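Local coordinates for N-acetylneuraminate lyase (Peptoclostridium difficile, PDB 4WOZ), which is a lyase of the dihydrodipicolinate synthetase family, built on a closed eight-stranded TIM barrel with added C-terminal helices and assembled from four chains, at residues T264-Q272 with K291-F302; T13-A21 with E83-V91. All coordinates share one frame; numbering follows the deposited sequence.

Overall arrangement
Contact 2 lies closer to the middle of the chain, at the end of the barrel where its strands begin, part buried and part at the surface; contact 1 is peripheral. Their centres are 26 Å apart, and they have no strand or helix in common. In contact 2, residues 13-21 and 83-91 bring together the first and third strands of the parallel barrel, and a lysine is held by two backbone carbonyls beside a small apolar cluster. Contact 1, between 264-272 and 291-302, pairs two helices that follow the barrel in sequence. There leucine, alanine and isoleucine pack in the middle, while at the more open end a glutamate and a glutamine lie over the faces of aromatic rings.

Contact 1 of 2, residues T264-Q272 with K291-F302; sequences TIKLLLEEQ and KSRAKEIYRKYF
The side chain of Tyr298 leaves its helix with CG anti to the backbone N (chi1 175°), and Glu271 bends at chi2 to follow the ring that this brings up against it. The two helices, 264-271 and 291-301, belong to the C-terminal helical extension of the TIM barrel. Their axes come within 9.3 Å of each other and cross at -59°.

Glu271 lies along one face of the phenol. Its CB sits over the middle of the ring in a CH-pi contact, 3.4 Å from the Tyr298 centroid, and the carboxylate beyond it is stacked on the ring with the two planes only 20° apart. The acid also reaches the neighbouring turn, where OE2 meets the aliphatic part of Lys295, 3.5 Å from CG; the charged ends of the two residues do not touch. A water donates to Glu271 OE1 at 2.8 Å and makes a weak bond to the Tyr298 hydroxyl, linking the two polar ends around the outside of the stack.

Deeper in, the packing turns apolar. Leu267 CD1 rests on Ala294 CB at 3.7 Å, and the small Ala294 side chain sits where the two backbones are nearest, opposite Thr264. Leu268 pushes CD2 between Ile297 CG2 and the start of the Tyr298 side chain, near the edge of that ring, and the same CD2 lies 3.6 Å from Ala294 O. Thr264 offers its methyl, CG2 meeting Ile297 CD1 at 3.9 Å, while OG1 hydrogen-bonds back to Gly260 O, just before its helix begins. Helix 239-259 lies against Ile297 through Asp255.

Gln272 sets its amide nearly perpendicular to the ring of the C-terminal Phe302, with NE2 over one face, offset toward the rim, and 3.5 Å from Phe302 CD1.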
loop_
_atom_site.group_PDB
_atom_site.type_symbol
_atom_site.label_atom_id
_atom_site.label_comp_id
_atom_site.label_asym_id
_atom_site.label_seq_id
_atom_site.Cartn_x
_atom_site.Cartn_y
_atom_site.Cartn_z
ATOM N N THR A 264 -21.427 1.372 -17.521
ATOM C CA THR A 264 -21.289 0.699 -18.808
ATOM C C THR A 264 -21.943 -0.679 -18.856
ATOM O O THR A 264 -22.444 -1.087 -19.904
ATOM C CB THR A 264 -19.811 0.576 -19.210
ATOM O OG1 THR A 264 -19.217 1.883 -19.238
ATOM C CG2 THR A 264 -19.686 -0.060 -20.595
ATOM N N ILE A 265 -21.936 -1.404 -17.740
ATOM C CA ILE A 265 -22.575 -2.715 -17.731
ATOM C C ILE A 265 -24.077 -2.507 -17.881
ATOM O O ILE A 265 -24.736 -3.235 -18.616
ATOM C CB ILE A 265 -22.295 -3.502 -16.421
ATOM C CG1 ILE A 265 -20.852 -4.004 -16.417
ATOM C CG2 ILE A 265 -23.255 -4.685 -16.303
ATOM C CD1 ILE A 265 -20.486 -4.827 -15.192
ATOM N N LYS A 266 -24.619 -1.503 -17.198
ATOM C CA LYS A 266 -26.052 -1.239 -17.299
ATOM C C LYS A 266 -26.427 -0.739 -18.696
ATOM O O LYS A 266 -27.469 -1.113 -19.237
ATOM C CB LYS A 266 -26.491 -0.242 -16.222
ATOM C CG LYS A 266 -26.427 -0.829 -14.812
ATOM C CD LYS A 266 -27.137 0.050 -13.799
ATOM C CE LYS A 266 -27.068 -0.565 -12.411
ATOM N NZ LYS A 266 -27.856 0.214 -11.429
ATOM N N LEU A 267 -25.575 0.086 -19.289
ATOM C CA LEU A 267 -25.839 0.586 -20.631
ATOM C C LEU A 267 -25.748 -0.561 -21.634
ATOM O O LEU A 267 -26.452 -0.573 -22.645
ATOM C CB LEU A 267 -24.845 1.687 -20.993
ATOM C CG LEU A 267 -25.009 2.975 -20.178
ATOM C CD1 LEU A 267 -23.878 3.957 -20.492
ATOM C CD2 LEU A 267 -26.369 3.594 -20.495
ATOM N N LEU A 268 -24.873 -1.525 -21.361
ATOM C CA LEU A 268 -24.738 -2.668 -22.248
ATOM C C LEU A 268 -25.994 -3.514 -22.115
ATOM O O LEU A 268 -26.489 -4.052 -23.099
ATOM C CB LEU A 268 -23.494 -3.497 -21.900
ATOM C CG LEU A 268 -22.159 -2.882 -22.338
ATOM C CD1 LEU A 268 -20.995 -3.740 -21.846
ATOM C CD2 LEU A 268 -22.129 -2.763 -23.857
ATOM N N LEU A 269 -26.502 -3.628 -20.892
ATOM C CA LEU A 269 -27.721 -4.385 -20.642
ATOM C C LEU A 269 -28.888 -3.729 -21.385
ATOM O O LEU A 269 -29.726 -4.421 -21.963
ATOM C CB LEU A 269 -28.020 -4.434 -19.143
ATOM C CG LEU A 269 -27.257 -5.495 -18.342
ATOM C CD1 LEU A 269 -27.488 -5.293 -16.853
ATOM C CD2 LEU A 269 -27.719 -6.891 -18.787
ATOM N N GLU A 270 -28.933 -2.395 -21.360
ATOM C CA GLU A 270 -29.981 -1.643 -22.048
ATOM C C GLU A 270 -29.981 -2.031 -23.524
ATOM O O GLU A 270 -31.041 -2.181 -24.141
ATOM C CB GLU A 270 -29.731 -0.139 -21.933
ATOM C CG GLU A 270 -30.032 0.466 -20.575
ATOM C CD GLU A 270 -31.515 0.517 -20.275
ATOM O OE1 GLU A 270 -32.314 0.615 -21.232
ATOM O OE2 GLU A 270 -31.883 0.480 -19.081
ATOM N N GLU A 271 -28.780 -2.188 -24.077
ATOM C CA GLU A 271 -28.618 -2.560 -25.475
ATOM C C GLU A 271 -28.993 -4.018 -25.708
ATOM O O GLU A 271 -29.158 -4.447 -26.851
ATOM C CB GLU A 271 -27.176 -2.306 -25.917
ATOM C CG GLU A 271 -26.909 -0.866 -26.298
ATOM C CD GLU A 271 -27.456 -0.523 -27.671
ATOM O OE1 GLU A 271 -28.559 -1.001 -28.018
ATOM O OE2 GLU A 271 -26.787 0.233 -28.405
ATOM N N GLN A 272 -29.123 -4.779 -24.626
ATOM C CA GLN A 272 -29.501 -6.180 -24.738
ATOM C C GLN A 272 -30.999 -6.357 -24.464
ATOM O O GLN A 272 -31.487 -7.475 -24.328
ATOM C CB GLN A 272 -28.666 -7.043 -23.782
ATOM C CG GLN A 272 -27.157 -6.912 -24.007
ATOM C CD GLN A 272 -26.346 -7.962 -23.268
ATOM O OE1 GLN A 272 -26.614 -8.271 -22.105
ATOM N NE2 GLN A 272 -25.336 -8.509 -23.938
ATOM N N LYS A 291 -22.119 7.370 -22.954
ATOM C CA LYS A 291 -23.198 6.672 -23.639
ATOM C C LYS A 291 -22.826 6.249 -25.058
ATOM O O LYS A 291 -23.145 5.136 -25.474
ATOM C CB LYS A 291 -24.464 7.535 -23.652
ATOM C CG LYS A 291 -25.102 7.689 -22.275
ATOM C CD LYS A 291 -26.404 8.488 -22.314
ATOM C CE LYS A 291 -27.025 8.566 -20.921
ATOM N NZ LYS A 291 -28.244 9.429 -20.850
ATOM N N SER A 292 -22.156 7.120 -25.805
ATOM C CA SER A 292 -21.771 6.751 -27.163
ATOM C C SER A 292 -20.636 5.729 -27.089
ATOM O O SER A 292 -20.520 4.858 -27.943
ATOM C CB SER A 292 -21.335 7.981 -27.966
ATOM O OG SER A 292 -20.137 8.534 -27.460
ATOM N N ARG A 293 -19.800 5.829 -26.061
ATOM C CA ARG A 293 -18.711 4.871 -25.908
ATOM C C ARG A 293 -19.286 3.492 -25.591
ATOM O O ARG A 293 -18.844 2.487 -26.141
ATOM C CB ARG A 293 -17.757 5.303 -24.791
ATOM C CG ARG A 293 -16.689 4.268 -24.458
ATOM C CD ARG A 293 -15.907 3.852 -25.699
ATOM N NE ARG A 293 -14.886 2.846 -25.406
ATOM C CZ ARG A 293 -14.117 2.277 -26.330
ATOM N NH1 ARG A 293 -14.254 2.611 -27.608
ATOM N NH2 ARG A 293 -13.206 1.377 -25.980
ATOM N N ALA A 294 -20.276 3.449 -24.705
ATOM C CA ALA A 294 -20.905 2.184 -24.334
ATOM C C ALA A 294 -21.532 1.518 -25.556
ATOM O O ALA A 294 -21.510 0.295 -25.690
ATOM C CB ALA A 294 -21.963 2.418 -23.265
ATOM N N LYS A 295 -22.097 2.322 -26.451
ATOM C CA LYS A 295 -22.702 1.779 -27.655
ATOM C C LYS A 295 -21.639 1.278 -28.634
ATOM O O LYS A 295 -21.896 0.371 -29.431
ATOM C CB LYS A 295 -23.619 2.825 -28.295
ATOM C CG LYS A 295 -24.879 3.042 -27.463
ATOM C CD LYS A 295 -25.843 4.046 -28.060
ATOM C CE LYS A 295 -27.108 4.105 -27.214
ATOM N NZ LYS A 295 -28.081 5.128 -27.684
ATOM N N GLU A 296 -20.443 1.856 -28.574
ATOM C CA GLU A 296 -19.357 1.391 -29.432
ATOM C C GLU A 296 -18.945 0.019 -28.895
ATOM O O GLU A 296 -18.715 -0.924 -29.651
ATOM C CB GLU A 296 -18.144 2.317 -29.345
ATOM C CG GLU A 296 -18.250 3.611 -30.110
ATOM C CD GLU A 296 -16.925 4.346 -30.131
ATOM O OE1 GLU A 296 -16.416 4.687 -29.039
ATOM O OE2 GLU A 296 -16.386 4.576 -31.237
ATOM N N ILE A 297 -18.841 -0.064 -27.572
ATOM C CA ILE A 297 -18.466 -1.298 -26.896
ATOM C C ILE A 297 -19.497 -2.370 -27.239
ATOM O O ILE A 297 -19.149 -3.525 -27.487
ATOM C CB ILE A 297 -18.400 -1.075 -25.353
ATOM C CG1 ILE A 297 -17.248 -0.119 -25.029
ATOM C CG2 ILE A 297 -18.216 -2.400 -24.619
ATOM C CD1 ILE A 297 -17.184 0.315 -23.578
ATOM N N TYR A 298 -20.766 -1.973 -27.274
ATOM C CA TYR A 298 -21.842 -2.903 -27.592
ATOM C C TYR A 298 -21.694 -3.474 -28.997
ATOM O O TYR A 298 -21.759 -4.689 -29.192
ATOM C CB TYR A 298 -23.206 -2.215 -27.470
ATOM C CG TYR A 298 -24.348 -3.095 -27.913
ATOM C CD1 TYR A 298 -24.704 -4.232 -27.186
ATOM C CD2 TYR A 298 -25.053 -2.814 -29.082
ATOM C CE1 TYR A 298 -25.737 -5.068 -27.616
ATOM C CE2 TYR A 298 -26.084 -3.641 -29.521
ATOM C CZ TYR A 298 -26.419 -4.763 -28.785
ATOM O OH TYR A 298 -27.443 -5.569 -29.217
ATOM N N ARG A 299 -21.500 -2.595 -29.975
ATOM C CA ARG A 299 -21.350 -3.021 -31.361
ATOM C C ARG A 299 -20.109 -3.879 -31.557
ATOM O O ARG A 299 -20.071 -4.754 -32.419
ATOM C CB ARG A 299 -21.279 -1.803 -32.288
ATOM C CG ARG A 299 -22.599 -1.066 -32.424
ATOM C CD ARG A 299 -22.556 -0.007 -33.519
ATOM N NE ARG A 299 -21.792 1.175 -33.133
ATOM C CZ ARG A 299 -20.550 1.426 -33.523
ATOM N NH1 ARG A 299 -19.914 0.575 -34.320
ATOM N NH2 ARG A 299 -19.946 2.534 -33.119
ATOM N N LYS A 300 -19.096 -3.633 -30.739
ATOM C CA LYS A 300 -17.851 -4.366 -30.846
ATOM C C LYS A 300 -17.924 -5.803 -30.330
ATOM O O LYS A 300 -17.533 -6.737 -31.031
ATOM C CB LYS A 300 -16.746 -3.610 -30.103
ATOM C CG LYS A 300 -15.342 -4.017 -30.499
ATOM C CD LYS A 300 -14.292 -3.335 -29.626
ATOM C CE LYS A 300 -14.442 -1.817 -29.622
ATOM N NZ LYS A 300 -13.487 -1.179 -28.664
ATOM N N TYR A 301 -18.450 -5.984 -29.120
ATOM C CA TYR A 301 -18.507 -7.311 -28.508
ATOM C C TYR A 301 -19.833 -8.066 -28.521
ATOM O O TYR A 301 -19.870 -9.241 -28.149
ATOM C CB TYR A 301 -18.016 -7.205 -27.065
ATOM C CG TYR A 301 -16.674 -6.532 -26.960
ATOM C CD1 TYR A 301 -15.525 -7.156 -27.436
ATOM C CD2 TYR A 301 -16.559 -5.248 -26.437
ATOM C CE1 TYR A 301 -14.292 -6.518 -27.400
ATOM C CE2 TYR A 301 -15.330 -4.599 -26.395
ATOM C CZ TYR A 301 -14.203 -5.240 -26.881
ATOM O OH TYR A 301 -12.994 -4.594 -26.861
ATOM N N PHE A 302 -20.913 -7.413 -28.934
ATOM C CA PHE A 302 -22.215 -8.072 -28.947
ATOM C C PHE A 302 -23.000 -7.820 -30.234
ATOM O O PHE A 302 -24.241 -7.975 -30.207
ATOM C CB PHE A 302 -23.033 -7.597 -27.743
ATOM C CG PHE A 302 -22.390 -7.904 -26.417
ATOM C CD1 PHE A 302 -22.505 -9.170 -25.852
ATOM C CD2 PHE A 302 -21.630 -6.941 -25.757
ATOM C CE1 PHE A 302 -21.871 -9.474 -24.650
ATOM C CE2 PHE A 302 -20.989 -7.235 -24.552
ATOM C CZ PHE A 302 -21.109 -8.502 -24.000
ATOM O OXT PHE A 302 -22.363 -7.490 -31.256
HETATM O O HOH W 1 -29.334 -2.905 -29.950
#

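Contact 2 of 2, residues T13-A21 with E83-V91; sequences TDMKGIYSA and EEIKLIAQV
The nearest CA atoms, 7.3 Å apart, are those of Met15, in the lead-in to strand 17-21, and Lys86 at the start of strand 86-90. Strand 52-55 lies between these first and third strands of the TIM barrel, and Lys86, Ile88, Met15 and Tyr19 bridge the gap.

Lys86, extended beyond CG, donates from NZ to two backbone carbonyls, Asp14 O at 2.6 Å, tilted out of the carbonyl plane, and Lys16 O at 3.0 Å, lying in it. Together they hold the ammonium against the loop; the Asp14 bond is short, with CE crowding the same oxygen, so its exact geometry should be read with caution. The lysine's aliphatic part crosses the end of Tyr19, whose OH lies 3.5 Å from Lys86 CD. Tyr19 OH itself donates to Met15 O at 2.6 Å, coming from above the carbonyl plane.

Tyr19 and Ile88 point toward each other across the inside of the barrel, near the N-terminal ends of their strands, where loop 13-16 and Lys86 join them. Ile88 places CD1 over one face of the Tyr19 ring, 3.8 Å from its centroid in a CH-pi contact. Met15, bent at chi2 and chi3, brings CE tightly to Ile88 CG1 at 3.5 Å.

Ile88 also touches Tyr54 of strand 52-55; Gly17 and Tyr19 bond through their backbones to strand 214-217, while Ile18 packs on Phe220 and Phe231 of helix 220-235.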
loop_
_atom_site.group_PDB
_atom_site.type_symbol
_atom_site.label_atom_id
_atom_site.label_comp_id
_atom_site.label_asym_id
_atom_site.label_seq_id
_atom_site.Cartn_x
_atom_site.Cartn_y
_atom_site.Cartn_z
ATOM N N THR A 13 -28.638 -28.806 -2.090
ATOM C CA THR A 13 -28.363 -28.292 -3.463
ATOM C C THR A 13 -26.862 -28.168 -3.720
ATOM O O THR A 13 -26.133 -27.598 -2.908
ATOM C CB THR A 13 -29.011 -26.903 -3.680
ATOM O OG1 THR A 13 -30.429 -27.004 -3.502
ATOM C CG2 THR A 13 -28.717 -26.385 -5.083
ATOM N N ASP A 14 -26.402 -28.714 -4.843
ATOM C CA ASP A 14 -24.989 -28.634 -5.203
ATOM C C ASP A 14 -24.778 -27.208 -5.709
ATOM O O ASP A 14 -25.428 -26.788 -6.661
ATOM C CB ASP A 14 -24.662 -29.638 -6.308
ATOM C CG ASP A 14 -23.170 -29.803 -6.518
ATOM O OD1 ASP A 14 -22.498 -30.341 -5.611
ATOM O OD2 ASP A 14 -22.669 -29.386 -7.585
ATOM N N MET A 15 -23.867 -26.470 -5.083
ATOM C CA MET A 15 -23.637 -25.079 -5.454
ATOM C C MET A 15 -22.578 -24.780 -6.518
ATOM O O MET A 15 -22.290 -23.613 -6.787
ATOM C CB MET A 15 -23.322 -24.267 -4.197
ATOM C CG MET A 15 -24.354 -24.404 -3.085
ATOM S SD MET A 15 -26.034 -24.033 -3.602
ATOM C CE MET A 15 -25.894 -22.283 -3.998
ATOM N N LYS A 16 -21.995 -25.807 -7.125
ATOM C CA LYS A 16 -20.983 -25.576 -8.153
ATOM C C LYS A 16 -21.606 -24.911 -9.376
ATOM O O LYS A 16 -22.783 -25.113 -9.664
ATOM C CB LYS A 16 -20.322 -26.896 -8.554
ATOM C CG LYS A 16 -19.582 -27.559 -7.405
ATOM C CD LYS A 16 -18.836 -28.808 -7.829
ATOM C CE LYS A 16 -18.151 -29.447 -6.625
ATOM N NZ LYS A 16 -17.352 -30.641 -6.998
ATOM N N GLY A 17 -20.828 -24.106 -10.091
ATOM C CA GLY A 17 -21.369 -23.465 -11.277
ATOM C C GLY A 17 -21.004 -22.010 -11.489
ATOM O O GLY A 17 -20.228 -21.430 -10.731
ATOM N N ILE A 18 -21.584 -21.429 -12.536
ATOM C CA ILE A 18 -21.349 -20.038 -12.903
ATOM C C ILE A 18 -22.480 -19.173 -12.366
ATOM O O ILE A 18 -23.644 -19.396 -12.695
ATOM C CB ILE A 18 -21.305 -19.873 -14.437
ATOM C CG1 ILE A 18 -20.269 -20.826 -15.034
ATOM C CG2 ILE A 18 -20.989 -18.428 -14.803
ATOM C CD1 ILE A 18 -18.863 -20.607 -14.528
ATOM N N TYR A 19 -22.142 -18.188 -11.540
ATOM C CA TYR A 19 -23.148 -17.302 -10.969
ATOM C C TYR A 19 -22.943 -15.853 -11.388
ATOM O O TYR A 19 -21.822 -15.357 -11.368
ATOM C CB TYR A 19 -23.109 -17.331 -9.437
ATOM C CG TYR A 19 -23.481 -18.641 -8.797
ATOM C CD1 TYR A 19 -22.597 -19.719 -8.802
ATOM C CD2 TYR A 19 -24.706 -18.792 -8.150
ATOM C CE1 TYR A 19 -22.921 -20.917 -8.174
ATOM C CE2 TYR A 19 -25.043 -19.986 -7.517
ATOM C CZ TYR A 19 -24.146 -21.041 -7.533
ATOM O OH TYR A 19 -24.478 -22.218 -6.906
ATOM N N SER A 20 -24.030 -15.176 -11.746
ATOM C CA SER A 20 -23.943 -13.765 -12.100
ATOM C C SER A 20 -24.181 -12.959 -10.829
ATOM O O SER A 20 -25.134 -13.228 -10.091
ATOM C CB SER A 20 -25.017 -13.373 -13.126
ATOM O OG SER A 20 -24.649 -13.726 -14.447
ATOM N N ALA A 21 -23.307 -11.995 -10.555
ATOM C CA ALA A 21 -23.505 -11.129 -9.400
ATOM C C ALA A 21 -24.588 -10.183 -9.920
ATOM O O ALA A 21 -24.315 -9.273 -10.694
ATOM C CB ALA A 21 -22.219 -10.362 -9.070
ATOM N N GLU A 83 -37.571 -21.774 -8.785
ATOM C CA GLU A 83 -36.585 -22.799 -8.699
ATOM C C GLU A 83 -35.839 -23.156 -9.940
ATOM O O GLU A 83 -35.199 -24.071 -10.064
ATOM C CB GLU A 83 -37.134 -24.039 -8.103
ATOM C CG GLU A 83 -38.259 -23.758 -7.188
ATOM C CD GLU A 83 -37.836 -23.646 -5.801
ATOM O OE1 GLU A 83 -38.706 -23.545 -4.996
ATOM O OE2 GLU A 83 -36.670 -23.661 -5.541
ATOM N N GLU A 84 -35.983 -22.323 -10.880
ATOM C CA GLU A 84 -35.294 -22.531 -12.146
ATOM C C GLU A 84 -33.774 -22.636 -11.988
ATOM O O GLU A 84 -33.154 -23.541 -12.547
ATOM C CB GLU A 84 -35.669 -21.415 -13.124
ATOM C CG GLU A 84 -35.126 -21.607 -14.528
ATOM C CD GLU A 84 -35.965 -20.896 -15.572
ATOM O OE1 GLU A 84 -36.688 -19.943 -15.199
ATOM O OE2 GLU A 84 -35.894 -21.283 -16.762
ATOM N N ILE A 85 -33.173 -21.718 -11.236
ATOM C CA ILE A 85 -31.731 -21.766 -11.008
ATOM C C ILE A 85 -31.421 -21.586 -9.525
ATOM O O ILE A 85 -32.309 -21.293 -8.733
ATOM C CB ILE A 85 -30.969 -20.682 -11.804
ATOM C CG1 ILE A 85 -31.375 -19.292 -11.317
ATOM C CG2 ILE A 85 -31.232 -20.851 -13.297
ATOM C CD1 ILE A 85 -30.579 -18.175 -11.950
ATOM N N LYS A 86 -30.152 -21.767 -9.168
ATOM C CA LYS A 86 -29.693 -21.645 -7.790
ATOM C C LYS A 86 -29.581 -20.193 -7.335
ATOM O O LYS A 86 -29.377 -19.284 -8.145
ATOM C CB LYS A 86 -28.335 -22.330 -7.631
ATOM C CG LYS A 86 -28.351 -23.793 -8.014
ATOM C CD LYS A 86 -26.946 -24.344 -8.132
ATOM C CE LYS A 86 -26.942 -25.657 -8.899
ATOM N NZ LYS A 86 -25.552 -26.137 -9.147
ATOM N N LEU A 87 -29.699 -19.992 -6.028
ATOM C CA LEU A 87 -29.627 -18.663 -5.450
ATOM C C LEU A 87 -28.728 -18.589 -4.229
ATOM O O LEU A 87 -28.846 -19.396 -3.293
ATOM C CB LEU A 87 -31.022 -18.184 -5.051
ATOM C CG LEU A 87 -32.030 -17.885 -6.159
ATOM C CD1 LEU A 87 -33.375 -17.555 -5.533
ATOM C CD2 LEU A 87 -31.528 -16.730 -7.010
ATOM N N ILE A 88 -27.828 -17.613 -4.248
ATOM C CA ILE A 88 -26.925 -17.370 -3.134
ATOM C C ILE A 88 -27.212 -15.944 -2.682
ATOM O O ILE A 88 -27.275 -15.022 -3.500
ATOM C CB ILE A 88 -25.447 -17.465 -3.550
ATOM C CG1 ILE A 88 -25.109 -18.899 -3.970
ATOM C CG2 ILE A 88 -24.558 -17.030 -2.387
ATOM C CD1 ILE A 88 -23.667 -19.071 -4.417
ATOM N N ALA A 89 -27.393 -15.760 -1.381
ATOM C CA ALA A 89 -27.682 -14.434 -0.865
ATOM C C ALA A 89 -26.515 -13.846 -0.081
ATOM O O ALA A 89 -26.059 -14.434 0.897
ATOM C CB ALA A 89 -28.932 -14.483 0.014
ATOM N N GLN A 90 -26.020 -12.692 -0.524
ATOM C CA GLN A 90 -24.932 -12.023 0.182
ATOM C C GLN A 90 -25.656 -11.242 1.275
ATOM O O GLN A 90 -26.420 -10.327 0.979
ATOM C CB GLN A 90 -24.180 -11.059 -0.751
ATOM C CG GLN A 90 -22.788 -10.649 -0.250
ATOM C CD GLN A 90 -22.820 -9.773 0.997
ATOM O OE1 GLN A 90 -22.032 -9.966 1.918
ATOM N NE2 GLN A 90 -23.719 -8.793 1.018
ATOM N N VAL A 91 -25.438 -11.615 2.530
ATOM C CA VAL A 91 -26.118 -10.942 3.630
ATOM C C VAL A 91 -25.219 -10.089 4.525
ATOM O O VAL A 91 -25.710 -9.402 5.422
ATOM C CB VAL A 91 -26.856 -11.961 4.521
ATOM C CG1 VAL A 91 -27.868 -12.748 3.688
ATOM C CG2 VAL A 91 -25.850 -12.901 5.175
#